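PDB 1VM7: ribokinase, which probably catalyses the ATP- and magnesium-dependent phosphorylation of D-ribose at O-5, giving D-ribose 5-phosphate. Local coordinates for residues G21-D26 and F71-G76; G76-S81 and T103-I108; D142-Q147 and K160-I165; E179-L184 and L218-V223. All blocks are in the same frame, centred on the assembly; numbering follows the deposited sequence.

Interaction 1. Residues G21-D26 and F71-G76; sequences GSSNID and FVTCIG
G21 and V72 supply the single backbone-to-backbone hydrogen bond of this contact, where the chain leaving strand 17-20 runs beside strand 69-75. G21 N donates to V72 O over 3.0 Å, nearly straight at 167°.

Side-chain hydroxyls take over from there. T73 OG1 lies anti to its own backbone nitrogen (chi1 -175°), and from this position it donates to G21 O, 2.9 Å away and tilted somewhat from the carbonyl plane. The same T73 OG1 is 2.7 Å from S23 OG, to which it is hydrogen-bonded, and S23 OG has a further partner in the hydroxyl of Y88 on helix 79-90.

Water carries the remaining polar links. One molecule donates to G21 O and accepts from C74 N; a second gives hydrogen bonds to both S23 O and C74 O, while N125 also binds S23 O.

Round the F71 ring the contacts are mixed: S22 O lies at the edge, near the ring plane, 3.4 Å from F71 CZ, and Y88 meets the ring edge-to-face. Apolar packing is modest, with I75 CG2 resting 3.7 Å from S23 CB.

S22 points its CB away from this seam, and its OG bonds E149, a predicted substrate-binding residue, and G54 N. Hydroxyls and waters thus replace strand pairing as the 21-26 chain turns from the central sheet towards the predicted ribose site at N24-D26.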
loop_
_atom_site.group_PDB
_atom_site.type_symbol
_atom_site.label_atom_id
_atom_site.label_comp_id
_atom_site.label_asym_id
_atom_site.label_seq_id
_atom_site.Cartn_x
_atom_site.Cartn_y
_atom_site.Cartn_z
ATOM N N GLY A 21 21.503 -6.437 4.561
ATOM C CA GLY A 21 20.691 -5.315 4.189
ATOM C C GLY A 21 19.210 -5.579 4.002
ATOM O O GLY A 21 18.620 -6.513 4.547
ATOM N N SER A 22 18.611 -4.708 3.207
ATOM C CA SER A 22 17.188 -4.484 3.204
ATOM C C SER A 22 16.425 -5.262 2.109
ATOM O O SER A 22 16.936 -5.510 1.016
ATOM C CB SER A 22 16.972 -2.992 3.003
ATOM O OG SER A 22 17.467 -2.613 1.702
ATOM N N SER A 23 15.207 -5.675 2.454
ATOM C CA SER A 23 14.232 -6.256 1.518
ATOM C C SER A 23 12.910 -5.442 1.637
ATOM O O SER A 23 12.426 -5.250 2.750
ATOM C CB SER A 23 13.879 -7.696 1.879
ATOM O OG SER A 23 14.981 -8.560 1.840
ATOM N N ASN A 24 12.344 -4.980 0.523
ATOM C CA ASN A 24 11.151 -4.129 0.484
ATOM C C ASN A 24 10.254 -4.623 -0.642
ATOM O O ASN A 24 10.747 -5.114 -1.678
ATOM C CB ASN A 24 11.634 -2.700 0.191
ATOM C CG ASN A 24 10.545 -1.662 0.268
ATOM O OD1 ASN A 24 10.083 -1.280 1.370
ATOM N ND2 ASN A 24 10.149 -1.138 -0.913
ATOM N N ILE A 25 8.951 -4.503 -0.451
ATOM C CA ILE A 25 7.985 -4.626 -1.519
ATOM C C ILE A 25 7.673 -3.219 -1.948
ATOM O O ILE A 25 7.281 -2.417 -1.105
ATOM C CB ILE A 25 6.665 -5.210 -0.986
ATOM C CG1 ILE A 25 6.937 -6.532 -0.275
ATOM C CG2 ILE A 25 5.666 -5.410 -2.108
ATOM C CD1 ILE A 25 7.588 -7.581 -1.143
ATOM N N ASP A 26 7.806 -2.927 -3.243
ATOM C CA ASP A 26 7.393 -1.619 -3.764
ATOM C C ASP A 26 5.998 -1.734 -4.343
ATOM O O ASP A 26 5.776 -2.477 -5.309
ATOM C CB ASP A 26 8.377 -1.126 -4.814
ATOM C CG ASP A 26 9.694 -0.727 -4.211
ATOM O OD1 ASP A 26 9.686 -0.229 -3.092
ATOM O OD2 ASP A 26 10.731 -0.873 -4.864
ATOM N N PHE A 71 22.609 -13.538 1.907
ATOM C CA PHE A 71 21.919 -12.287 2.037
ATOM C C PHE A 71 21.226 -12.313 3.364
ATOM O O PHE A 71 20.205 -12.998 3.518
ATOM C CB PHE A 71 20.918 -12.122 0.898
ATOM C CG PHE A 71 20.057 -10.884 0.987
ATOM C CD1 PHE A 71 20.539 -9.685 1.564
ATOM C CD2 PHE A 71 18.781 -10.888 0.421
ATOM C CE1 PHE A 71 19.770 -8.559 1.624
ATOM C CE2 PHE A 71 17.979 -9.726 0.466
ATOM C CZ PHE A 71 18.495 -8.561 1.079
ATOM N N VAL A 72 21.835 -11.643 4.349
ATOM C CA VAL A 72 21.219 -11.513 5.664
ATOM C C VAL A 72 20.260 -10.352 5.570
ATOM O O VAL A 72 20.634 -9.213 5.222
ATOM C CB VAL A 72 22.243 -11.352 6.816
ATOM C CG1 VAL A 72 21.526 -11.288 8.170
ATOM C CG2 VAL A 72 23.171 -12.548 6.802
ATOM N N THR A 73 18.996 -10.671 5.835
ATOM C CA THR A 73 17.921 -9.685 5.676
ATOM C C THR A 73 16.765 -10.101 6.574
ATOM O O THR A 73 16.591 -11.269 6.865
ATOM C CB THR A 73 17.431 -9.517 4.202
ATOM O OG1 THR A 73 16.464 -8.464 4.124
ATOM C CG2 THR A 73 16.769 -10.777 3.685
ATOM N N CYS A 74 16.001 -9.123 7.038
ATOM C CA CYS A 74 14.835 -9.403 7.831
ATOM C C CYS A 74 13.580 -9.196 7.018
ATOM O O CYS A 74 13.367 -8.127 6.449
ATOM C CB CYS A 74 14.790 -8.520 9.071
ATOM S SG CYS A 74 15.736 -9.225 10.424
ATOM N N ILE A 75 12.733 -10.221 6.993
ATOM C CA ILE A 75 11.447 -10.124 6.334
ATOM C C ILE A 75 10.406 -10.616 7.306
ATOM O O ILE A 75 10.744 -11.070 8.365
ATOM C CB ILE A 75 11.409 -10.914 5.013
ATOM C CG1 ILE A 75 11.693 -12.415 5.256
ATOM C CG2 ILE A 75 12.433 -10.317 4.037
ATOM C CD1 ILE A 75 11.898 -13.179 4.047
ATOM N N GLY A 76 9.140 -10.491 6.945
ATOM C CA GLY A 76 8.048 -10.804 7.852
ATOM C C GLY A 76 7.619 -12.253 7.739
ATOM O O GLY A 76 8.367 -13.119 7.270
HETATM O O HOH W 1 16.482 -6.232 6.426
HETATM O O HOH W 2 11.476 -6.655 5.165
#

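Interaction 2. Residues G76-S81 and T103-I108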
loop_
_atom_site.group_PDB
_atom_site.type_symbol
_atom_site.label_atom_id
_atom_site.label_comp_id
_atom_site.label_asym_id
_atom_site.label_seq_id
_atom_site.Cartn_x
_atom_site.Cartn_y
_atom_site.Cartn_z
ATOM N N GLY A 76 9.140 -10.491 6.945
ATOM C CA GLY A 76 8.048 -10.804 7.852
ATOM C C GLY A 76 7.619 -12.253 7.739
ATOM O O GLY A 76 8.367 -13.119 7.270
ATOM N N ASN A 77 6.397 -12.518 8.172
ATOM C CA ASN A 77 5.787 -13.848 8.006
ATOM C C ASN A 77 4.551 -13.785 7.124
ATOM O O ASN A 77 3.671 -14.639 7.211
ATOM C CB ASN A 77 5.465 -14.482 9.358
ATOM C CG ASN A 77 6.667 -15.140 9.972
ATOM O OD1 ASN A 77 7.242 -16.058 9.378
ATOM N ND2 ASN A 77 7.070 -14.678 11.171
ATOM N N ASP A 78 4.515 -12.793 6.243
ATOM C CA ASP A 78 3.330 -12.506 5.478
ATOM C C ASP A 78 3.470 -13.002 4.031
ATOM O O ASP A 78 4.498 -13.560 3.621
ATOM C CB ASP A 78 3.011 -11.006 5.552
ATOM C CG ASP A 78 4.236 -10.121 5.337
ATOM O OD1 ASP A 78 5.206 -10.537 4.638
ATOM O OD2 ASP A 78 4.187 -8.996 5.853
ATOM N N ASP A 79 2.406 -12.818 3.270
ATOM C CA ASP A 79 2.383 -13.196 1.880
ATOM C C ASP A 79 3.545 -12.554 1.088
ATOM O O ASP A 79 4.166 -13.207 0.238
ATOM C CB ASP A 79 0.998 -12.874 1.287
ATOM C CG ASP A 79 0.478 -11.496 1.717
ATOM O OD1 ASP A 79 1.315 -10.580 2.004
ATOM O OD2 ASP A 79 -0.765 -11.344 1.766
ATOM N N TYR A 80 3.880 -11.310 1.391
ATOM C CA TYR A 80 4.970 -10.693 0.700
ATOM C C TYR A 80 6.289 -11.383 1.046
ATOM O O TYR A 80 7.138 -11.594 0.174
ATOM C CB TYR A 80 5.000 -9.183 0.949
ATOM C CG TYR A 80 3.872 -8.397 0.241
ATOM C CD1 TYR A 80 3.349 -8.803 -0.989
ATOM C CD2 TYR A 80 3.395 -7.200 0.761
ATOM C CE1 TYR A 80 2.309 -8.077 -1.646
ATOM C CE2 TYR A 80 2.362 -6.465 0.106
ATOM C CZ TYR A 80 1.839 -6.906 -1.098
ATOM O OH TYR A 80 0.823 -6.177 -1.726
ATOM N N SER A 81 6.482 -11.744 2.306
ATOM C CA SER A 81 7.708 -12.455 2.689
ATOM C C SER A 81 7.796 -13.802 1.917
ATOM O O SER A 81 8.843 -14.166 1.375
ATOM C CB SER A 81 7.808 -12.662 4.213
ATOM O OG SER A 81 6.937 -13.657 4.668
ATOM N N THR A 103 6.661 -7.409 6.438
ATOM C CA THR A 103 7.770 -7.227 5.544
ATOM C C THR A 103 7.797 -5.748 5.191
ATOM O O THR A 103 6.749 -5.148 5.046
ATOM C CB THR A 103 7.576 -8.093 4.238
ATOM O OG1 THR A 103 7.469 -9.487 4.575
ATOM C CG2 THR A 103 8.727 -7.892 3.252
ATOM N N GLY A 104 8.981 -5.162 5.041
ATOM C CA GLY A 104 9.117 -3.749 4.698
ATOM C C GLY A 104 8.424 -3.496 3.365
ATOM O O GLY A 104 8.413 -4.384 2.450
ATOM N N ARG A 105 7.802 -2.334 3.274
ATOM C CA ARG A 105 7.050 -1.944 2.088
ATOM C C ARG A 105 7.142 -0.454 1.810
ATOM O O ARG A 105 7.409 0.343 2.710
ATOM C CB ARG A 105 5.622 -2.438 2.168
ATOM C CG ARG A 105 4.734 -1.929 3.254
ATOM C CD ARG A 105 3.588 -2.903 3.414
ATOM N NE ARG A 105 4.118 -4.187 3.830
ATOM C CZ ARG A 105 3.452 -5.335 3.929
ATOM N NH1 ARG A 105 2.157 -5.431 3.663
ATOM N NH2 ARG A 105 4.110 -6.413 4.317
ATOM N N ALA A 106 7.034 -0.097 0.558
ATOM C CA ALA A 106 7.026 1.308 0.166
ATOM C C ALA A 106 5.783 1.492 -0.693
ATOM O O ALA A 106 5.484 0.679 -1.591
ATOM C CB ALA A 106 8.268 1.673 -0.576
ATOM N N PHE A 107 5.030 2.533 -0.375
ATOM C CA PHE A 107 3.790 2.849 -1.085
ATOM C C PHE A 107 4.053 4.048 -1.972
ATOM O O PHE A 107 4.247 5.170 -1.475
ATOM C CB PHE A 107 2.694 3.181 -0.104
ATOM C CG PHE A 107 2.395 2.069 0.833
ATOM C CD1 PHE A 107 3.091 1.946 2.029
ATOM C CD2 PHE A 107 1.441 1.125 0.522
ATOM C CE1 PHE A 107 2.804 0.916 2.901
ATOM C CE2 PHE A 107 1.143 0.096 1.422
ATOM C CZ PHE A 107 1.825 -0.005 2.595
ATOM N N ILE A 108 4.072 3.791 -3.274
ATOM C CA ILE A 108 4.557 4.742 -4.250
ATOM C C ILE A 108 3.365 5.199 -5.073
ATOM O O ILE A 108 2.771 4.423 -5.818
ATOM C CB ILE A 108 5.640 4.125 -5.182
ATOM C CG1 ILE A 108 6.798 3.523 -4.378
ATOM C CG2 ILE A 108 6.142 5.193 -6.209
ATOM C CD1 ILE A 108 7.662 2.538 -5.142
HETATM O O HOH W 3 0.783 -8.433 3.295
#
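The N-cap of helix 79-90, D78, reaches across to T103, just before strand 105-110 of the small four-stranded sheet typical of the ribokinase lid, and to R105 in that strand. D78 OD1 caps the helix by accepting from S81 N, and takes the proton of T103 OG1 across a very short 2.5 Å. D78 OD2 accepts from T103 N on the syn side at 3.0 Å, and forms a salt bridge to R105 NH2 whose hydrogen bond is weak, bent to 126°. T103 OG1 accepts from G76 N at 3.1 Å, so the hydroxyl links the loop on both sides of N77.

R105 curls back at chi3 (63°) and grips T103 O side-on with NE and NH2, the carbonyl oxygen lying in the guanidinium plane. This fixes the group while Y80 CD2 comes over one guanidinium face and NH1 sits at the tyrosine edge, 3.6 Å from CD2; the two planes are 59° apart. Y80 also packs on I25, and D79 OD2 is hydrogen-bonded to the backbone N of D79 of the second subunit. A water donates to D79 OD1 at 2.6 Å and accepts a weak bond from R105 NH1 at 3.3 Å.

Interaction 3. Residues D142-Q147 and K160-I165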
loop_
_atom_site.group_PDB
_atom_site.type_symbol
_atom_site.label_atom_id
_atom_site.label_comp_id
_atom_site.label_asym_id
_atom_site.label_seq_id
_atom_site.Cartn_x
_atom_site.Cartn_y
_atom_site.Cartn_z
ATOM N N ASP A 142 33.978 -13.504 2.211
ATOM C CA ASP A 142 35.185 -12.729 1.924
ATOM C C ASP A 142 34.888 -11.321 1.453
ATOM O O ASP A 142 35.728 -10.444 1.584
ATOM C CB ASP A 142 36.049 -13.422 0.865
ATOM C CG ASP A 142 36.348 -14.850 1.215
ATOM O OD1 ASP A 142 37.200 -15.098 2.087
ATOM O OD2 ASP A 142 35.705 -15.731 0.624
ATOM N N ILE A 143 33.691 -11.111 0.916
ATOM C CA ILE A 143 33.239 -9.800 0.467
ATOM C C ILE A 143 31.880 -9.485 1.104
ATOM O O ILE A 143 30.999 -10.336 1.170
ATOM C CB ILE A 143 33.100 -9.720 -1.071
ATOM C CG1 ILE A 143 34.438 -9.992 -1.768
ATOM C CG2 ILE A 143 32.525 -8.356 -1.485
ATOM C CD1 ILE A 143 34.323 -10.157 -3.295
ATOM N N LEU A 144 31.731 -8.258 1.575
ATOM C CA LEU A 144 30.541 -7.825 2.290
ATOM C C LEU A 144 29.937 -6.597 1.676
ATOM O O LEU A 144 30.602 -5.546 1.565
ATOM C CB LEU A 144 30.868 -7.515 3.758
ATOM C CG LEU A 144 29.747 -6.923 4.636
ATOM C CD1 LEU A 144 28.590 -7.855 4.691
ATOM C CD2 LEU A 144 30.266 -6.648 6.049
ATOM N N LEU A 145 28.663 -6.718 1.282
ATOM C CA LEU A 145 27.916 -5.565 0.777
ATOM C C LEU A 145 26.922 -5.028 1.800
ATOM O O LEU A 145 26.119 -5.766 2.370
ATOM C CB LEU A 145 27.176 -5.862 -0.507
ATOM C CG LEU A 145 28.032 -5.741 -1.759
ATOM C CD1 LEU A 145 29.100 -6.781 -1.685
ATOM C CD2 LEU A 145 27.169 -5.979 -2.957
ATOM N N LEU A 146 27.006 -3.723 2.004
ATOM C CA LEU A 146 26.197 -3.012 2.968
ATOM C C LEU A 146 25.565 -1.824 2.275
ATOM O O LEU A 146 26.102 -1.321 1.291
ATOM C CB LEU A 146 27.071 -2.539 4.132
ATOM C CG LEU A 146 27.772 -3.606 4.972
ATOM C CD1 LEU A 146 28.817 -3.023 5.944
ATOM C CD2 LEU A 146 26.727 -4.389 5.742
ATOM N N GLN A 147 24.406 -1.407 2.782
ATOM C CA GLN A 147 23.782 -0.144 2.397
ATOM C C GLN A 147 23.316 0.558 3.664
ATOM O O GLN A 147 23.814 0.279 4.770
ATOM C CB GLN A 147 22.638 -0.336 1.408
ATOM C CG GLN A 147 22.808 -1.496 0.437
ATOM C CD GLN A 147 22.680 -2.878 1.057
ATOM O OE1 GLN A 147 21.867 -3.103 1.956
ATOM N NE2 GLN A 147 23.463 -3.832 0.533
ATOM N N LYS A 160 32.654 -3.106 11.003
ATOM C CA LYS A 160 33.673 -3.229 12.051
ATOM C C LYS A 160 34.235 -4.642 12.155
ATOM O O LYS A 160 35.455 -4.830 12.221
ATOM C CB LYS A 160 33.112 -2.841 13.429
ATOM C CG LYS A 160 32.831 -1.374 13.625
ATOM C CD LYS A 160 32.509 -1.062 15.093
ATOM C CE LYS A 160 33.759 -0.871 15.885
ATOM N NZ LYS A 160 33.471 -0.775 17.346
ATOM N N ARG A 161 33.351 -5.629 12.217
ATOM C CA ARG A 161 33.797 -6.980 12.514
ATOM C C ARG A 161 34.259 -7.786 11.295
ATOM O O ARG A 161 34.994 -8.767 11.452
ATOM C CB ARG A 161 32.701 -7.762 13.225
ATOM C CG ARG A 161 32.325 -7.207 14.562
ATOM C CD ARG A 161 31.843 -8.349 15.427
ATOM N NE ARG A 161 30.888 -7.908 16.423
ATOM C CZ ARG A 161 30.349 -8.707 17.332
ATOM N NH1 ARG A 161 30.672 -10.008 17.367
ATOM N NH2 ARG A 161 29.475 -8.199 18.199
ATOM N N PHE A 162 33.815 -7.402 10.098
ATOM C CA PHE A 162 34.108 -8.191 8.912
ATOM C C PHE A 162 35.590 -8.269 8.616
ATOM O O PHE A 162 36.258 -7.275 8.361
ATOM C CB PHE A 162 33.371 -7.682 7.674
ATOM C CG PHE A 162 33.234 -8.726 6.586
ATOM C CD1 PHE A 162 32.569 -9.928 6.834
ATOM C CD2 PHE A 162 33.766 -8.513 5.327
ATOM C CE1 PHE A 162 32.441 -10.877 5.854
ATOM C CE2 PHE A 162 33.637 -9.457 4.338
ATOM C CZ PHE A 162 32.967 -10.636 4.601
ATOM N N ASN A 163 36.103 -9.487 8.673
ATOM C CA ASN A 163 37.393 -9.779 8.078
ATOM C C ASN A 163 37.121 -10.150 6.618
ATOM O O ASN A 163 36.711 -11.270 6.299
ATOM C CB ASN A 163 38.127 -10.883 8.833
ATOM C CG ASN A 163 39.597 -10.923 8.499
ATOM O OD1 ASN A 163 40.138 -9.966 7.936
ATOM N ND2 ASN A 163 40.255 -12.031 8.833
ATOM N N GLY A 164 37.303 -9.163 5.753
ATOM C CA GLY A 164 37.093 -9.302 4.335
ATOM C C GLY A 164 36.916 -7.933 3.717
ATOM O O GLY A 164 37.136 -6.911 4.366
ATOM N N ILE A 165 36.530 -7.915 2.449
ATOM C CA ILE A 165 36.324 -6.670 1.732
ATOM C C ILE A 165 34.942 -6.133 2.091
ATOM O O ILE A 165 33.940 -6.828 1.964
ATOM C CB ILE A 165 36.516 -6.865 0.211
ATOM C CG1 ILE A 165 37.978 -7.242 -0.064
ATOM C CG2 ILE A 165 36.133 -5.618 -0.553
ATOM C CD1 ILE A 165 38.171 -7.972 -1.355
#
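L144 and F162 form the side-chain core of this contact: L144 CB sits over the face of the F162 ring, 3.6 Å from its centroid and 22° off the normal, a CH-pi contact. CD2 of the leucine extends the touch to F162 CB and CG at 3.7 Å. F162 sets CG anti to its backbone nitrogen (chi1 -159°), and this turns the ring back over the strand, with I143 N at its edge.

Beside this packing, two backbone bonds pair the chains in parallel register, I143 opposite I165. I165 N donates to D142 O at 2.8 Å, and L144 N donates to I165 O at 2.7 Å, nearly along the carbonyl axis. I143 CA-H also leans on I165 O. G164, lacking a side chain, brings its CA within 3.3 Å of D142 O.

Farther out, D142 is held by V16 N through OD2, I143 packs on I17 and I167, and L144 is covered by C158 of helix 152-161. F162 is the first residue to leave that helix. The contact therefore closes the beta-alpha-beta crossover from strand 143-146 to strand 165-168: main-chain bonds set the strand register, and an aromatic ring seals the helix exit against the sheet.

Interaction 4. Residues E179-L184 and L218-V223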
loop_
_atom_site.group_PDB
_atom_site.type_symbol
_atom_site.label_atom_id
_atom_site.label_comp_id
_atom_site.label_asym_id
_atom_site.label_seq_id
_atom_site.Cartn_x
_atom_site.Cartn_y
_atom_site.Cartn_z
ATOM N N GLU A 179 32.100 6.837 12.201
ATOM C CA GLU A 179 32.922 5.732 12.663
ATOM C C GLU A 179 33.081 4.653 11.598
ATOM O O GLU A 179 34.091 3.946 11.585
ATOM C CB GLU A 179 32.350 5.131 13.955
ATOM C CG GLU A 179 33.254 4.119 14.656
ATOM C CD GLU A 179 32.534 3.317 15.757
ATOM O OE1 GLU A 179 31.445 3.740 16.236
ATOM O OE2 GLU A 179 33.070 2.253 16.145
ATOM N N ILE A 180 32.089 4.526 10.704
ATOM C CA ILE A 180 32.065 3.429 9.753
ATOM C C ILE A 180 33.185 3.508 8.719
ATOM O O ILE A 180 33.692 2.477 8.273
ATOM C CB ILE A 180 30.668 3.312 9.032
ATOM C CG1 ILE A 180 30.522 1.955 8.356
ATOM C CG2 ILE A 180 30.447 4.457 8.023
ATOM C CD1 ILE A 180 29.122 1.572 8.162
ATOM N N PHE A 181 33.597 4.719 8.376
ATOM C CA PHE A 181 34.422 4.956 7.186
ATOM C C PHE A 181 35.789 4.278 7.232
ATOM O O PHE A 181 36.250 3.753 6.229
ATOM C CB PHE A 181 34.550 6.469 6.949
ATOM C CG PHE A 181 33.235 7.141 6.664
ATOM C CD1 PHE A 181 32.521 6.824 5.517
ATOM C CD2 PHE A 181 32.689 8.061 7.544
ATOM C CE1 PHE A 181 31.303 7.424 5.239
ATOM C CE2 PHE A 181 31.476 8.665 7.268
ATOM C CZ PHE A 181 30.777 8.331 6.102
ATOM N N GLN A 182 36.418 4.292 8.403
ATOM C CA GLN A 182 37.751 3.701 8.595
ATOM C C GLN A 182 37.756 2.181 8.359
ATOM O O GLN A 182 38.802 1.596 8.061
ATOM C CB GLN A 182 38.271 3.994 10.016
ATOM C CG GLN A 182 37.483 3.226 11.073
ATOM C CD GLN A 182 37.625 3.776 12.456
ATOM O OE1 GLN A 182 38.708 3.747 13.018
ATOM N NE2 GLN A 182 36.518 4.248 13.035
ATOM N N TYR A 183 36.584 1.558 8.490
ATOM C CA TYR A 183 36.415 0.122 8.267
ATOM C C TYR A 183 36.096 -0.264 6.822
ATOM O O TYR A 183 36.024 -1.451 6.511
ATOM C CB TYR A 183 35.332 -0.427 9.197
ATOM C CG TYR A 183 35.665 -0.198 10.646
ATOM C CD1 TYR A 183 36.787 -0.805 11.222
ATOM C CD2 TYR A 183 34.891 0.631 11.435
ATOM C CE1 TYR A 183 37.122 -0.590 12.558
ATOM C CE2 TYR A 183 35.214 0.853 12.758
ATOM C CZ TYR A 183 36.325 0.226 13.323
ATOM O OH TYR A 183 36.656 0.464 14.646
ATOM N N LEU A 184 35.954 0.724 5.940
ATOM C CA LEU A 184 35.526 0.477 4.567
ATOM C C LEU A 184 36.673 0.219 3.616
ATOM O O LEU A 184 37.673 0.926 3.631
ATOM C CB LEU A 184 34.789 1.692 4.022
ATOM C CG LEU A 184 33.549 2.154 4.774
ATOM C CD1 LEU A 184 32.830 3.131 3.899
ATOM C CD2 LEU A 184 32.644 0.967 5.206
ATOM N N LEU A 218 39.808 9.500 6.213
ATOM C CA LEU A 218 39.132 8.876 7.352
ATOM C C LEU A 218 39.404 7.356 7.424
ATOM O O LEU A 218 38.985 6.693 8.378
ATOM C CB LEU A 218 37.623 9.119 7.290
ATOM C CG LEU A 218 37.111 10.558 7.360
ATOM C CD1 LEU A 218 35.581 10.556 7.266
ATOM C CD2 LEU A 218 37.566 11.228 8.631
ATOM N N GLY A 219 40.067 6.822 6.397
ATOM C CA GLY A 219 40.487 5.435 6.357
ATOM C C GLY A 219 39.833 4.603 5.272
ATOM O O GLY A 219 40.167 3.429 5.110
ATOM N N VAL A 220 38.898 5.193 4.528
ATOM C CA VAL A 220 38.250 4.484 3.429
ATOM C C VAL A 220 39.330 4.152 2.428
ATOM O O VAL A 220 40.084 5.015 2.058
ATOM C CB VAL A 220 37.176 5.371 2.709
ATOM C CG1 VAL A 220 36.648 4.678 1.455
ATOM C CG2 VAL A 220 36.055 5.755 3.659
ATOM N N LYS A 221 39.388 2.914 1.963
ATOM C CA LYS A 221 40.474 2.496 1.080
ATOM C C LYS A 221 40.237 2.912 -0.374
ATOM O O LYS A 221 41.164 3.311 -1.062
ATOM C CB LYS A 221 40.668 0.966 1.172
ATOM C CG LYS A 221 40.982 0.449 2.603
ATOM C CD LYS A 221 42.395 0.875 3.079
ATOM C CE LYS A 221 42.640 0.552 4.560
ATOM N NZ LYS A 221 42.128 1.635 5.484
ATOM N N ASN A 222 39.002 2.788 -0.841
ATOM C CA ASN A 222 38.624 3.177 -2.203
ATOM C C ASN A 222 37.291 3.908 -2.176
ATOM O O ASN A 222 36.338 3.440 -1.526
ATOM C CB ASN A 222 38.424 1.954 -3.103
ATOM C CG ASN A 222 39.687 1.159 -3.332
ATOM O OD1 ASN A 222 40.419 1.408 -4.292
ATOM N ND2 ASN A 222 39.955 0.192 -2.449
ATOM N N VAL A 223 37.204 5.041 -2.865
ATOM C CA VAL A 223 35.887 5.632 -3.137
ATOM C C VAL A 223 35.504 5.423 -4.600
ATOM O O VAL A 223 36.256 5.753 -5.499
ATOM C CB VAL A 223 35.824 7.154 -2.828
ATOM C CG1 VAL A 223 34.361 7.650 -2.983
ATOM C CG2 VAL A 223 36.352 7.440 -1.430
HETATM O O HOH W 4 41.651 2.379 8.370
#
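L218, which follows helix 208-217, lies alongside F181, the two side chains pointing the same way, with L218 CD1 3.8 Å from F181 CD2. Its carbonyl oxygen is pressed against Q182, the distance from L218 O to Q182 CB being 3.2 Å. The Q182 side chain then leads away, and its NE2 donates to E179 O on a lone pair within its own turn.

G219 ends the helix in a Schellman motif with positive phi (115°). Having no side chain, it lets the two backbones approach to 3.9 Å between G219 CA and Q182 CA.

V220 lies alongside F181 and L184, pointing the same way. Its CG2, anti to the carbonyl carbon, lies 3.3 Å from F181 O and 3.7 Å from F181 CB, and it also reaches L184 CD1 at 4.2 Å. F215 and L187 pack round V220, and F181 in turn meets the rings of F201 and F215.

K221 supplies the direct hydrogen bond between the segments, from K221 N to L184 O at 3.1 Å and 153°. Its side chain folds back at chi2 (-70°) and again at chi4, bringing NZ to G219 O at 2.7 Å; a water joins NZ to Q182 O.

N222 pairs with the neighbouring strand: its backbone bonds L187, ND2 holds D185 O, and OD1 meets N236. A helix closed by a Schellman turn, then a tight loop into a strand parallel to its neighbour 186-187, is the alpha-to-beta connection of the Rossmann-like core of PfkB kinases.

Overall arrangement
Along the chain the four contacts follow one another in series, and all lie within the PfkB kinase fold. Interactions 1 and 2 share G76 and have centres about 9 Å apart; strands 24-30 and 105-110 pair where I25 meets G104 and A106, so together they join the central sheet to the lid sheet and the dimer interface. Interactions 3 and 4, centres about 12 Å apart, serve consecutive parallel strands farther across the central sheet and touch through K160 with E179 and Y183. Q147 packing against G21 connects interaction 1 to interaction 3. Interactions 2 and 4, centres about 33 Å apart, lie on opposite sides of the chain's centre, so the set spans the subunit from lid to core.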